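Carboxypeptidase D (Drosophila melanogaster, PDB 3MN8) is a zinc-dependent metallocarboxypeptidase that releases C-terminal arginine or lysine from peptides and proteins, represented here by its first carboxypeptidase-like domain with the transthyretin-like domain attached. Local coordinates at residues P160-V163 and G164-N167; P196-A199 and A200-W204; R246-K249 and Q250-H253; R323-A326 and S327-L331; A387-F390 and G391-T394. All blocks are in the same frame, centred on the assembly; numbering follows the deposited sequence.

Interaction 1: P160-V163 and G164-N167. With GEM ((2-guanidinoethylmercapto)succinic acid), chain G.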
loop_
_atom_site.group_PDB
_atom_site.type_symbol
_atom_site.label_atom_id
_atom_site.label_comp_id
_atom_site.label_asym_id
_atom_site.label_seq_id
_atom_site.Cartn_x
_atom_site.Cartn_y
_atom_site.Cartn_z
ATOM N N PRO A 160 -23.413 16.903 1.106
ATOM C CA PRO A 160 -23.257 18.327 0.784
ATOM C C PRO A 160 -21.902 18.875 1.230
ATOM O O PRO A 160 -21.412 18.513 2.298
ATOM C CB PRO A 160 -24.384 18.975 1.585
ATOM C CG PRO A 160 -25.449 17.933 1.586
ATOM C CD PRO A 160 -24.742 16.619 1.687
ATOM N N ASN A 161 -21.306 19.737 0.416
ATOM C CA ASN A 161 -19.986 20.294 0.720
ATOM C C ASN A 161 -18.845 19.278 0.607
ATOM O O ASN A 161 -17.679 19.629 0.766
ATOM C CB ASN A 161 -19.981 20.930 2.116
ATOM C CG ASN A 161 -20.990 22.050 2.247
ATOM O OD1 ASN A 161 -21.721 22.131 3.232
ATOM N ND2 ASN A 161 -21.037 22.922 1.248
ATOM N N TYR A 162 -19.187 18.030 0.302
ATOM C CA TYR A 162 -18.253 16.920 0.452
ATOM C C TYR A 162 -17.842 16.809 1.910
ATOM O O TYR A 162 -16.674 16.541 2.241
ATOM C CB TYR A 162 -17.041 17.060 -0.462
ATOM C CG TYR A 162 -17.358 16.672 -1.876
ATOM C CD1 TYR A 162 -17.614 17.637 -2.836
ATOM C CD2 TYR A 162 -17.425 15.336 -2.251
ATOM C CE1 TYR A 162 -17.911 17.287 -4.135
ATOM C CE2 TYR A 162 -17.724 14.975 -3.554
ATOM C CZ TYR A 162 -17.970 15.956 -4.491
ATOM O OH TYR A 162 -18.268 15.598 -5.787
ATOM N N VAL A 163 -18.826 17.030 2.778
ATOM C CA VAL A 163 -18.622 16.833 4.199
ATOM C C VAL A 163 -18.487 15.343 4.508
ATOM O O VAL A 163 -19.252 14.503 4.014
ATOM C CB VAL A 163 -19.740 17.463 5.037
ATOM C CG1 VAL A 163 -19.773 16.845 6.426
ATOM C CG2 VAL A 163 -19.563 18.989 5.105
ATOM N N GLY A 164 -17.480 15.027 5.312
ATOM C CA GLY A 164 -17.147 13.649 5.632
ATOM C C GLY A 164 -16.011 13.126 4.767
ATOM O O GLY A 164 -15.199 12.319 5.211
ATOM N N ARG A 165 -15.960 13.594 3.524
ATOM C CA ARG A 165 -14.908 13.197 2.603
ATOM C C ARG A 165 -13.579 13.767 3.087
ATOM O O ARG A 165 -12.623 13.026 3.301
ATOM C CB ARG A 165 -15.236 13.661 1.173
ATOM C CG ARG A 165 -14.162 13.321 0.142
ATOM C CD ARG A 165 -14.561 13.757 -1.268
ATOM N NE ARG A 165 -13.395 13.965 -2.130
ATOM C CZ ARG A 165 -12.929 13.066 -2.993
ATOM N NH1 ARG A 165 -13.529 11.892 -3.115
ATOM N NH2 ARG A 165 -11.866 13.341 -3.742
ATOM N N GLY A 166 -13.522 15.080 3.279
ATOM C CA GLY A 166 -12.309 15.727 3.754
ATOM C C GLY A 166 -12.262 15.587 5.259
ATOM O O GLY A 166 -13.172 14.999 5.848
ATOM N N ASN A 167 -11.209 16.110 5.887
ATOM C CA ASN A 167 -11.089 16.000 7.340
ATOM C C ASN A 167 -12.014 16.983 8.039
ATOM O O ASN A 167 -13.005 17.441 7.458
ATOM C CB ASN A 167 -9.631 16.113 7.830
ATOM C CG ASN A 167 -9.045 17.510 7.670
ATOM O OD1 ASN A 167 -9.722 18.449 7.241
ATOM N ND2 ASN A 167 -7.770 17.649 8.021
HETATM C C8 GEM G . -9.809 9.921 -6.551
HETATM S S7 GEM G . -8.341 9.001 -6.181
HETATM C C6 GEM G . -8.398 7.774 -7.456
HETATM C C5 GEM G . -8.521 8.355 -8.863
HETATM N N3 GEM G . -7.262 9.012 -9.178
HETATM C C1 GEM G . -7.006 9.788 -10.226
HETATM N N4 GEM G . -5.802 10.324 -10.384
HETATM N N2 GEM G . -7.957 10.035 -11.120
HETATM C C9 GEM G . -9.781 11.165 -5.703
HETATM O O14 GEM G . -8.862 11.286 -4.864
HETATM O O15 GEM G . -10.663 12.034 -5.870
HETATM C C10 GEM G . -11.101 9.113 -6.346
HETATM C C11 GEM G . -11.462 8.741 -4.913
HETATM O O12 GEM G . -11.764 7.544 -4.687
HETATM O O13 GEM G . -11.485 9.628 -4.021
#
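Tyr-162 and Arg-165 meet first through the backbone. Arg-165 N donates to Tyr-162 O at 3.3 Å, and the donor stands above the carbonyl plane. Val-163 N bonds to Pro-160 O in the same three-residue step, at 3.0 Å. Two tight turns therefore overlap here. Gly-164 lies inside the second, with a positive phi of 98°. A CB on this residue would run into the carbonyl oxygen of Val-163.

The apolar contact is between the same two residues. Their side chains run side by side and point the same way. CD of Arg-165 comes within 3.4 Å of CD2 on the Tyr-162 ring. The ring and guanidinium planes are 66° apart and do not stack. With CG anti to the backbone N and the chain extended as far as NE, Arg-165 carries its guanidinium past the ring to the bound ligand.

The charged contacts lie at that end. NH2 of Arg-165 donates to O15 of GEM at 2.8 Å, and NH1 of Arg-165 donates to O13 of GEM at 3.2 Å. Each nitrogen thus holds one of the ligand's two carboxylates. NH2 also forms a salt bridge with Asp-172, which helps fix the rotation of the group. Replacing Arg-165 by an alanine would probably leave both carboxylates without their cationic mate on this side, and Asp-172 without its salt bridge.

The Arg-165 side chain also touches those of the zinc ligands His-101 and Glu-104. An arginine beside the catalytic zinc, facing the ligand, belongs to the active site of M14 metallocarboxypeptidases.

Interaction 2: P196-A199 and A200-W204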
loop_
_atom_site.group_PDB
_atom_site.type_symbol
_atom_site.label_atom_id
_atom_site.label_comp_id
_atom_site.label_asym_id
_atom_site.label_seq_id
_atom_site.Cartn_x
_atom_site.Cartn_y
_atom_site.Cartn_z
ATOM N N PRO A 196 -2.962 17.357 9.990
ATOM C CA PRO A 196 -2.379 16.461 10.987
ATOM C C PRO A 196 -2.244 15.088 10.368
ATOM O O PRO A 196 -1.215 14.437 10.466
ATOM C CB PRO A 196 -3.461 16.403 12.070
ATOM C CG PRO A 196 -4.177 17.673 11.959
ATOM C CD PRO A 196 -4.136 18.074 10.511
ATOM N N GLU A 197 -3.313 14.665 9.711
ATOM C CA GLU A 197 -3.424 13.302 9.234
ATOM C C GLU A 197 -2.405 13.070 8.141
ATOM O O GLU A 197 -1.757 12.034 8.096
ATOM C CB GLU A 197 -4.849 13.038 8.726
ATOM C CG GLU A 197 -5.943 13.100 9.808
ATOM C CD GLU A 197 -6.502 14.505 10.014
ATOM O OE1 GLU A 197 -7.391 14.667 10.892
ATOM O OE2 GLU A 197 -6.058 15.432 9.289
ATOM N N THR A 198 -2.268 14.056 7.266
ATOM C CA THR A 198 -1.305 13.995 6.184
ATOM C C THR A 198 0.094 13.908 6.784
ATOM O O THR A 198 0.845 12.970 6.513
ATOM C CB THR A 198 -1.392 15.255 5.309
ATOM O OG1 THR A 198 -2.768 15.581 5.033
ATOM C CG2 THR A 198 -0.609 15.062 4.015
ATOM N N ALA A 199 0.437 14.897 7.606
ATOM C CA ALA A 199 1.748 14.958 8.250
ATOM C C ALA A 199 2.122 13.626 8.893
ATOM O O ALA A 199 3.233 13.141 8.725
ATOM C CB ALA A 199 1.782 16.082 9.299
ATOM N N ALA A 200 1.190 13.044 9.638
ATOM C CA ALA A 200 1.423 11.774 10.301
ATOM C C ALA A 200 1.860 10.719 9.296
ATOM O O ALA A 200 2.847 10.008 9.499
ATOM C CB ALA A 200 0.155 11.316 11.022
ATOM N N LEU A 201 1.123 10.620 8.204
ATOM C CA LEU A 201 1.389 9.587 7.221
ATOM C C LEU A 201 2.653 9.865 6.438
ATOM O O LEU A 201 3.413 8.953 6.109
ATOM C CB LEU A 201 0.191 9.413 6.284
ATOM C CG LEU A 201 -0.667 8.289 6.855
ATOM C CD1 LEU A 201 -1.700 8.838 7.828
ATOM C CD2 LEU A 201 -1.298 7.464 5.751
ATOM N N VAL A 202 2.874 11.133 6.125
ATOM C CA VAL A 202 4.114 11.507 5.473
ATOM C C VAL A 202 5.272 10.959 6.294
ATOM O O VAL A 202 6.126 10.245 5.774
ATOM C CB VAL A 202 4.242 13.024 5.349
ATOM C CG1 VAL A 202 5.682 13.405 5.011
ATOM C CG2 VAL A 202 3.254 13.546 4.298
ATOM N N ASN A 203 5.267 11.281 7.585
ATOM C CA ASN A 203 6.326 10.890 8.503
ATOM C C ASN A 203 6.519 9.402 8.503
ATOM O O ASN A 203 7.640 8.895 8.538
ATOM C CB ASN A 203 5.964 11.311 9.926
ATOM C CG ASN A 203 6.437 12.699 10.258
ATOM O OD1 ASN A 203 6.774 13.497 9.371
ATOM N ND2 ASN A 203 6.472 13.005 11.551
ATOM N N TRP A 204 5.395 8.706 8.488
ATOM C CA TRP A 204 5.396 7.263 8.559
ATOM C C TRP A 204 5.986 6.683 7.293
ATOM O O TRP A 204 6.924 5.879 7.330
ATOM C CB TRP A 204 3.970 6.767 8.769
ATOM C CG TRP A 204 3.886 5.335 9.128
ATOM C CD1 TRP A 204 4.616 4.684 10.082
ATOM C CD2 TRP A 204 3.009 4.352 8.549
ATOM N NE1 TRP A 204 4.258 3.351 10.122
ATOM C CE2 TRP A 204 3.272 3.124 9.192
ATOM C CE3 TRP A 204 2.037 4.390 7.545
ATOM C CZ2 TRP A 204 2.597 1.948 8.862
ATOM C CZ3 TRP A 204 1.371 3.225 7.221
ATOM C CH2 TRP A 204 1.652 2.022 7.876
#
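Thr-198 and Val-202, one helical turn apart, cross obliquely. They meet methyl to methyl, with CG2 of Thr-198 4.2 Å from CG2 of Val-202. The first torsion of Thr-198 (-45°) sets that methyl anti to its own backbone N and leaves OG1 anti to the carbonyl carbon. The buried hydroxyl is hydrogen-bonded to Asp-176. On Val-202, CG2 sits beside the backbone N, which brings it over the preceding turn, 3.3 Å from Thr-198 O. The backbone bond beneath runs from Val-202 N to Thr-198 O at 2.8 Å and is nearly straight, with an angle of 172° at the hydrogen.

Leu-201 leans back in a similar way over Glu-197, its CD1 branch lying near the Glu-197 carbonyl oxygen. The Glu-197 carboxylate takes no part here and accepts from Asn-167 ND2. This is the start of helix 196-205 in the catalytic domain, whose mixed eight-stranded sheet is flanked by helices. Pro-196 opens the helix, where its lack of an N-H costs no bond. Its carbonyl accepts from Ala-200 N at 2.9 Å.

Different sides of the helix face different parts of the fold. Glu-197 and Ala-200 touch Leu-75 of strand 74-80, while Leu-201 and Val-202 pack on Met-289 and Phe-292 of helix 289-296, respectively. Asn-203 is at the exposed side. Its CB lies 3.5 Å from Ala-199 O, the same oxygen that accepts from Asn-203 N at 3.0 Å.

Interaction 3: R246-K249 and Q250-H253; sequences RVFK and QLAH
Leu-251 touches both Val-247 and Phe-248 with a single methyl. Its CD1 lies 4.0 Å from CG1 of Val-247 and 4.2 Å from CD1 of the Phe-248 ring. The Val-247 and Leu-251 side chains run side by side and point the same way. In Leu-251, CG is anti to the carbonyl carbon (chi1 -64°), which lays the side chain back along the helix over the Val-247 carbonyl. Beneath them Leu-251 N bonds to Val-247 O at 2.8 Å. The next bond, from Ala-252 N to Phe-248 O, is 2.9 Å long and almost straight.

On another side of the helix, Lys-249 O receives two donors from His-253. The backbone N of His-253 lies 3.0 Å from Lys-249 O. ND1 of His-253 adds a weak, bent bond to the same Lys-249 oxygen at 3.1 Å.

The second shell holds these groups in place. Phe-248 meets Tyr-294 edge-to-face and also touches the ring of Phe-300. Phe-248 and Leu-251 both reach Leu-302 of strand 300-305, and Ala-252 rests on Ala-223, Tyr-225 and Ile-276. Helix 245-257 thus covers this end of the central sheet of the catalytic domain. NZ of Lys-249 forms a salt bridge with Asp-245, one turn earlier on the same helix.

The helix is amphipathic, with an apolar side set on the strands and charged or polar groups on the other. Lys-249 O is gripped mainly by the backbone N-H of His-253; the weak ND1 contact would add little and would need a proton on ND1.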
loop_
_atom_site.group_PDB
_atom_site.type_symbol
_atom_site.label_atom_id
_atom_site.label_comp_id
_atom_site.label_asym_id
_atom_site.label_seq_id
_atom_site.Cartn_x
_atom_site.Cartn_y
_atom_site.Cartn_z
ATOM N N ARG A 246 5.216 -1.150 -16.266
ATOM C CA ARG A 246 4.985 -2.581 -16.384
ATOM C C ARG A 246 4.604 -3.164 -15.022
ATOM O O ARG A 246 3.549 -3.776 -14.869
ATOM C CB ARG A 246 6.225 -3.287 -16.924
ATOM C CG ARG A 246 6.735 -2.733 -18.224
ATOM C CD ARG A 246 8.126 -3.271 -18.527
ATOM N NE ARG A 246 8.105 -4.412 -19.440
ATOM C CZ ARG A 246 9.166 -5.165 -19.717
ATOM N NH1 ARG A 246 10.337 -4.906 -19.145
ATOM N NH2 ARG A 246 9.058 -6.181 -20.559
ATOM N N VAL A 247 5.464 -2.968 -14.029
ATOM C CA VAL A 247 5.203 -3.504 -12.702
ATOM C C VAL A 247 3.879 -2.980 -12.165
ATOM O O VAL A 247 3.077 -3.724 -11.583
ATOM C CB VAL A 247 6.328 -3.158 -11.711
ATOM C CG1 VAL A 247 5.874 -3.429 -10.294
ATOM C CG2 VAL A 247 7.577 -3.961 -12.032
ATOM N N PHE A 248 3.649 -1.692 -12.372
ATOM C CA PHE A 248 2.433 -1.088 -11.861
ATOM C C PHE A 248 1.218 -1.754 -12.465
ATOM O O PHE A 248 0.291 -2.123 -11.745
ATOM C CB PHE A 248 2.429 0.432 -12.053
ATOM C CG PHE A 248 2.923 1.168 -10.848
ATOM C CD1 PHE A 248 2.265 1.038 -9.639
ATOM C CD2 PHE A 248 4.053 1.948 -10.907
ATOM C CE1 PHE A 248 2.713 1.692 -8.518
ATOM C CE2 PHE A 248 4.510 2.604 -9.786
ATOM C CZ PHE A 248 3.833 2.477 -8.586
ATOM N N LYS A 249 1.249 -1.941 -13.782
ATOM C CA LYS A 249 0.170 -2.623 -14.494
ATOM C C LYS A 249 -0.020 -4.057 -13.991
ATOM O O LYS A 249 -1.147 -4.554 -13.933
ATOM C CB LYS A 249 0.421 -2.599 -16.003
ATOM C CG LYS A 249 -0.370 -1.518 -16.721
ATOM C CD LYS A 249 0.116 -1.238 -18.140
ATOM C CE LYS A 249 -0.643 -0.040 -18.708
ATOM N NZ LYS A 249 0.102 0.635 -19.807
ATOM N N GLN A 250 1.082 -4.712 -13.616
ATOM C CA GLN A 250 1.021 -6.066 -13.062
ATOM C C GLN A 250 0.346 -6.065 -11.685
ATOM O O GLN A 250 -0.483 -6.920 -11.381
ATOM C CB GLN A 250 2.419 -6.705 -12.989
ATOM C CG GLN A 250 2.388 -8.145 -12.471
ATOM C CD GLN A 250 3.666 -8.927 -12.750
ATOM O OE1 GLN A 250 4.265 -8.815 -13.820
ATOM N NE2 GLN A 250 4.069 -9.747 -11.792
ATOM N N LEU A 251 0.698 -5.088 -10.864
ATOM C CA LEU A 251 0.066 -4.929 -9.565
ATOM C C LEU A 251 -1.426 -4.706 -9.701
ATOM O O LEU A 251 -2.230 -5.437 -9.124
ATOM C CB LEU A 251 0.700 -3.765 -8.812
ATOM C CG LEU A 251 2.170 -4.010 -8.481
ATOM C CD1 LEU A 251 2.811 -2.778 -7.863
ATOM C CD2 LEU A 251 2.325 -5.246 -7.592
ATOM N N ALA A 252 -1.793 -3.687 -10.464
ATOM C CA ALA A 252 -3.200 -3.378 -10.701
ATOM C C ALA A 252 -3.971 -4.581 -11.234
ATOM O O ALA A 252 -5.129 -4.802 -10.857
ATOM C CB ALA A 252 -3.329 -2.193 -11.663
ATOM N N HIS A 253 -3.335 -5.349 -12.118
ATOM C CA HIS A 253 -3.996 -6.501 -12.727
ATOM C C HIS A 253 -4.126 -7.630 -11.735
ATOM O O HIS A 253 -5.126 -8.349 -11.741
ATOM C CB HIS A 253 -3.255 -6.989 -13.965
ATOM C CG HIS A 253 -3.782 -6.416 -15.248
ATOM N ND1 HIS A 253 -2.989 -5.722 -16.140
ATOM C CD2 HIS A 253 -5.025 -6.432 -15.788
ATOM C CE1 HIS A 253 -3.719 -5.333 -17.170
ATOM N NE2 HIS A 253 -4.958 -5.755 -16.982
#

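Interaction 4: R323-A326 and S327-L331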
loop_
_atom_site.group_PDB
_atom_site.type_symbol
_atom_site.label_atom_id
_atom_site.label_comp_id
_atom_site.label_asym_id
_atom_site.label_seq_id
_atom_site.Cartn_x
_atom_site.Cartn_y
_atom_site.Cartn_z
ATOM N N ARG A 323 -15.196 -11.128 -2.196
ATOM C CA ARG A 323 -14.653 -10.660 -3.477
ATOM C C ARG A 323 -13.200 -10.193 -3.376
ATOM O O ARG A 323 -12.345 -10.580 -4.181
ATOM C CB ARG A 323 -15.512 -9.520 -4.024
ATOM C CG ARG A 323 -16.981 -9.860 -4.043
ATOM C CD ARG A 323 -17.823 -8.655 -4.391
ATOM N NE ARG A 323 -19.173 -9.027 -4.806
ATOM C CZ ARG A 323 -20.151 -8.148 -4.976
ATOM N NH1 ARG A 323 -19.913 -6.858 -4.759
ATOM N NH2 ARG A 323 -21.358 -8.553 -5.358
ATOM N N ASN A 324 -12.924 -9.356 -2.383
ATOM C CA ASN A 324 -11.626 -8.726 -2.278
ATOM C C ASN A 324 -10.605 -9.626 -1.609
ATOM O O ASN A 324 -9.397 -9.394 -1.710
ATOM C CB ASN A 324 -11.747 -7.412 -1.521
ATOM C CG ASN A 324 -12.587 -6.391 -2.263
ATOM O OD1 ASN A 324 -12.049 -5.516 -2.943
ATOM N ND2 ASN A 324 -13.913 -6.496 -2.139
ATOM N N LYS A 325 -11.095 -10.657 -0.930
ATOM C CA LYS A 325 -10.242 -11.595 -0.195
ATOM C C LYS A 325 -8.998 -12.044 -0.974
ATOM O O LYS A 325 -7.875 -11.840 -0.517
ATOM C CB LYS A 325 -11.069 -12.815 0.219
ATOM C CG LYS A 325 -10.441 -13.722 1.262
ATOM C CD LYS A 325 -11.327 -14.933 1.401
ATOM C CE LYS A 325 -10.854 -15.868 2.478
ATOM N NZ LYS A 325 -11.847 -16.962 2.645
ATOM N N ALA A 326 -9.219 -12.655 -2.139
ATOM C CA ALA A 326 -8.147 -13.155 -3.000
ATOM C C ALA A 326 -7.247 -12.044 -3.566
ATOM O O ALA A 326 -6.016 -12.191 -3.632
ATOM C CB ALA A 326 -8.732 -13.983 -4.135
ATOM N N SER A 327 -7.865 -10.940 -3.978
ATOM C CA SER A 327 -7.131 -9.797 -4.525
ATOM C C SER A 327 -6.220 -9.113 -3.494
ATOM O O SER A 327 -5.191 -8.551 -3.844
ATOM C CB SER A 327 -8.119 -8.781 -5.107
ATOM O OG SER A 327 -9.119 -9.430 -5.887
ATOM N N LEU A 328 -6.608 -9.156 -2.225
ATOM C CA LEU A 328 -5.825 -8.528 -1.163
ATOM C C LEU A 328 -4.647 -9.414 -0.762
ATOM O O LEU A 328 -3.560 -8.938 -0.429
ATOM C CB LEU A 328 -6.709 -8.224 0.061
ATOM C CG LEU A 328 -7.787 -7.125 -0.006
ATOM C CD1 LEU A 328 -8.915 -7.440 0.951
ATOM C CD2 LEU A 328 -7.204 -5.748 0.298
ATOM N N LEU A 329 -4.862 -10.717 -0.802
ATOM C CA LEU A 329 -3.781 -11.649 -0.528
ATOM C C LEU A 329 -2.773 -11.672 -1.678
ATOM O O LEU A 329 -1.569 -11.511 -1.472
ATOM C CB LEU A 329 -4.346 -13.051 -0.301
ATOM C CG LEU A 329 -4.852 -13.414 1.099
ATOM C CD1 LEU A 329 -4.687 -12.256 2.099
ATOM C CD2 LEU A 329 -6.304 -13.939 1.030
ATOM N N GLN A 330 -3.277 -11.872 -2.889
ATOM C CA GLN A 330 -2.421 -11.969 -4.062
ATOM C C GLN A 330 -1.598 -10.706 -4.302
ATOM O O GLN A 330 -0.442 -10.787 -4.705
ATOM C CB GLN A 330 -3.250 -12.328 -5.296
ATOM C CG GLN A 330 -3.790 -13.733 -5.249
ATOM C CD GLN A 330 -2.686 -14.752 -5.039
ATOM O OE1 GLN A 330 -1.880 -14.998 -5.930
ATOM N NE2 GLN A 330 -2.647 -15.352 -3.855
ATOM N N LEU A 331 -2.191 -9.541 -4.058
ATOM C CA LEU A 331 -1.473 -8.277 -4.204
ATOM C C LEU A 331 -0.333 -8.259 -3.205
ATOM O O LEU A 331 0.795 -7.908 -3.538
ATOM C CB LEU A 331 -2.399 -7.087 -3.961
ATOM C CG LEU A 331 -1.834 -5.687 -4.224
ATOM C CD1 LEU A 331 -2.910 -4.638 -4.029
ATOM C CD2 LEU A 331 -0.671 -5.379 -3.306
#
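Leu-328 lays its CD1 branch over Asn-324, 3.8 Å from CB of that residue. Its CG is anti to the carbonyl carbon (chi1 -70°), which turns the side chain toward the preceding turn and brings CD1 beside the Asn-324 carbonyl oxygen. Leu-328 N bonds to Asn-324 O at 2.8 Å, nearly in line with the C=O bond. A second, weak bond links the same Leu-328 N to Lys-325 O at 3.4 Å.

The next pair lies one residue on. Lys-325 and Leu-329 run side by side, with CG of Lys-325 4.1 Å from CD2 of Leu-329. Beyond that point the lysine chain is fully extended, and NZ forms salt bridges with Glu-30 and Glu-32. Gln-330 N bonds to Ala-326 O at 2.9 Å. CG of Gln-330, anti to its own carbonyl carbon, lies beside the same oxygen.

The buried polar ends find partners elsewhere: Asn-324 OD1 is hydrogen-bonded to Tyr-255 OH, Asn-324 ND2 to Glu-320 O, and Ser-327 OG to the backbone oxygen of Tyr-255.

Leu-328 itself packs on Met-114, Phe-216 and Tyr-255. A serine in its place would probably open a gap among these three side chains and deprive Asn-324 CB of its apolar cover.

Helix 317-333 lies between helices 106-121 and 245-257 and rests on strand 212-217. This layering of helices on a mixed sheet is characteristic of the alpha/beta catalytic domain of zinc carboxypeptidases.

Interaction 5: A387-F390 and G391-T394; sequences ASAF and GYQT
A type II beta turn runs from Ala-389 to Tyr-392, just after strand 381-388. Tyr-392 N donates to Ala-389 O at 2.9 Å. The bond is bent to 136°, and the donor stands above the carbonyl plane. Phe-390 and Gly-391 fill the corners. Gly-391 has a phi of 82°, at which a CB would collide with the carbonyl oxygen of Phe-390.

Tyr-392 turns back over the turn, with CG anti to the carbonyl carbon. Its CD2 rests 4.0 Å from CB of Ala-389. The Phe-390 carbonyl oxygen lies at the edge of the ring, near its plane, 3.3 Å from CD2 of Tyr-392.

This region belongs to the all-beta transthyretin-like domain, and the turn reverses the chain between strands 381-388 and 398-402. Ala-389 and Tyr-392 both pack on Leu-416, and Gly-391 and Gln-393 bond through their backbones to Val-419 and Ala-417, respectively.

Farther from the turn, Thr-394 lies across from Ser-388. OG1 of Thr-394 is 3.5 Å from CB of Ser-388, and CG2 of Thr-394 is 3.3 Å from Ala-387 O. Ala-387 pairs by backbone with Ser-395, on the way into the next strand.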
loop_
_atom_site.group_PDB
_atom_site.type_symbol
_atom_site.label_atom_id
_atom_site.label_comp_id
_atom_site.label_asym_id
_atom_site.label_seq_id
_atom_site.Cartn_x
_atom_site.Cartn_y
_atom_site.Cartn_z
ATOM N N ALA A 387 24.811 -1.177 -8.542
ATOM C CA ALA A 387 24.645 -0.372 -7.344
ATOM C C ALA A 387 25.703 0.706 -7.268
ATOM O O ALA A 387 26.837 0.529 -7.722
ATOM C CB ALA A 387 24.691 -1.257 -6.096
ATOM N N SER A 388 25.328 1.836 -6.689
ATOM C CA SER A 388 26.284 2.903 -6.491
ATOM C C SER A 388 26.002 3.638 -5.186
ATOM O O SER A 388 24.920 3.507 -4.595
ATOM C CB SER A 388 26.242 3.866 -7.672
ATOM O OG SER A 388 24.928 4.359 -7.865
ATOM N N ALA A 389 26.994 4.397 -4.736
ATOM C CA ALA A 389 26.900 5.164 -3.504
ATOM C C ALA A 389 28.052 6.164 -3.444
ATOM O O ALA A 389 29.164 5.882 -3.895
ATOM C CB ALA A 389 26.927 4.233 -2.282
ATOM N N PHE A 390 27.773 7.338 -2.891
ATOM C CA PHE A 390 28.788 8.364 -2.697
ATOM C C PHE A 390 29.953 7.808 -1.875
ATOM O O PHE A 390 29.746 7.146 -0.858
ATOM C CB PHE A 390 28.159 9.577 -2.001
ATOM C CG PHE A 390 29.135 10.666 -1.653
ATOM C CD1 PHE A 390 29.514 10.882 -0.336
ATOM C CD2 PHE A 390 29.665 11.482 -2.635
ATOM C CE1 PHE A 390 30.414 11.890 -0.006
ATOM C CE2 PHE A 390 30.564 12.490 -2.310
ATOM C CZ PHE A 390 30.939 12.692 -0.993
ATOM N N GLY A 391 31.177 8.060 -2.325
ATOM C CA GLY A 391 32.342 7.573 -1.613
ATOM C C GLY A 391 32.627 6.130 -1.965
ATOM O O GLY A 391 33.512 5.500 -1.386
ATOM N N TYR A 392 31.871 5.606 -2.923
ATOM C CA TYR A 392 32.069 4.239 -3.387
ATOM C C TYR A 392 32.134 4.157 -4.896
ATOM O O TYR A 392 31.398 4.848 -5.593
ATOM C CB TYR A 392 30.963 3.326 -2.866
ATOM C CG TYR A 392 31.041 3.096 -1.385
ATOM C CD1 TYR A 392 31.724 1.993 -0.869
ATOM C CD2 TYR A 392 30.456 3.985 -0.494
ATOM C CE1 TYR A 392 31.811 1.775 0.495
ATOM C CE2 TYR A 392 30.537 3.776 0.873
ATOM C CZ TYR A 392 31.216 2.671 1.363
ATOM O OH TYR A 392 31.296 2.457 2.726
ATOM N N GLN A 393 33.035 3.313 -5.388
ATOM C CA GLN A 393 33.113 3.019 -6.812
ATOM C C GLN A 393 31.873 2.219 -7.195
ATOM O O GLN A 393 31.529 1.227 -6.547
ATOM C CB GLN A 393 34.397 2.257 -7.154
ATOM C CG GLN A 393 35.656 2.937 -6.638
ATOM C CD GLN A 393 36.944 2.225 -7.037
ATOM O OE1 GLN A 393 36.940 1.042 -7.396
ATOM N NE2 GLN A 393 38.061 2.950 -6.969
ATOM N N THR A 394 31.191 2.684 -8.234
ATOM C CA THR A 394 29.963 2.055 -8.682
ATOM C C THR A 394 30.249 0.627 -9.094
ATOM O O THR A 394 31.117 0.387 -9.926
ATOM C CB THR A 394 29.361 2.804 -9.875
ATOM O OG1 THR A 394 29.150 4.174 -9.522
ATOM C CG2 THR A 394 28.037 2.179 -10.273
#

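How the interactions relate
All five contacts are local and follow one another along the chain; none nests in or crosses another. Interaction 1 closes turns in the long loop between helices 145-149 and 196-205. Interaction 2 opens the second of these helices, and the two touch through Asn-167 and Glu-197. Interactions 3 and 4 lie on helices 245-257 and 317-333, which pack together; the nearest atoms of the two interactions are about 5 Å apart. They sit across the chain's centre from interaction 2. These four belong to the catalytic domain. Interaction 5 turns the chain in the transthyretin-like domain, its centre about 49 Å from that of interaction 1 at the active site.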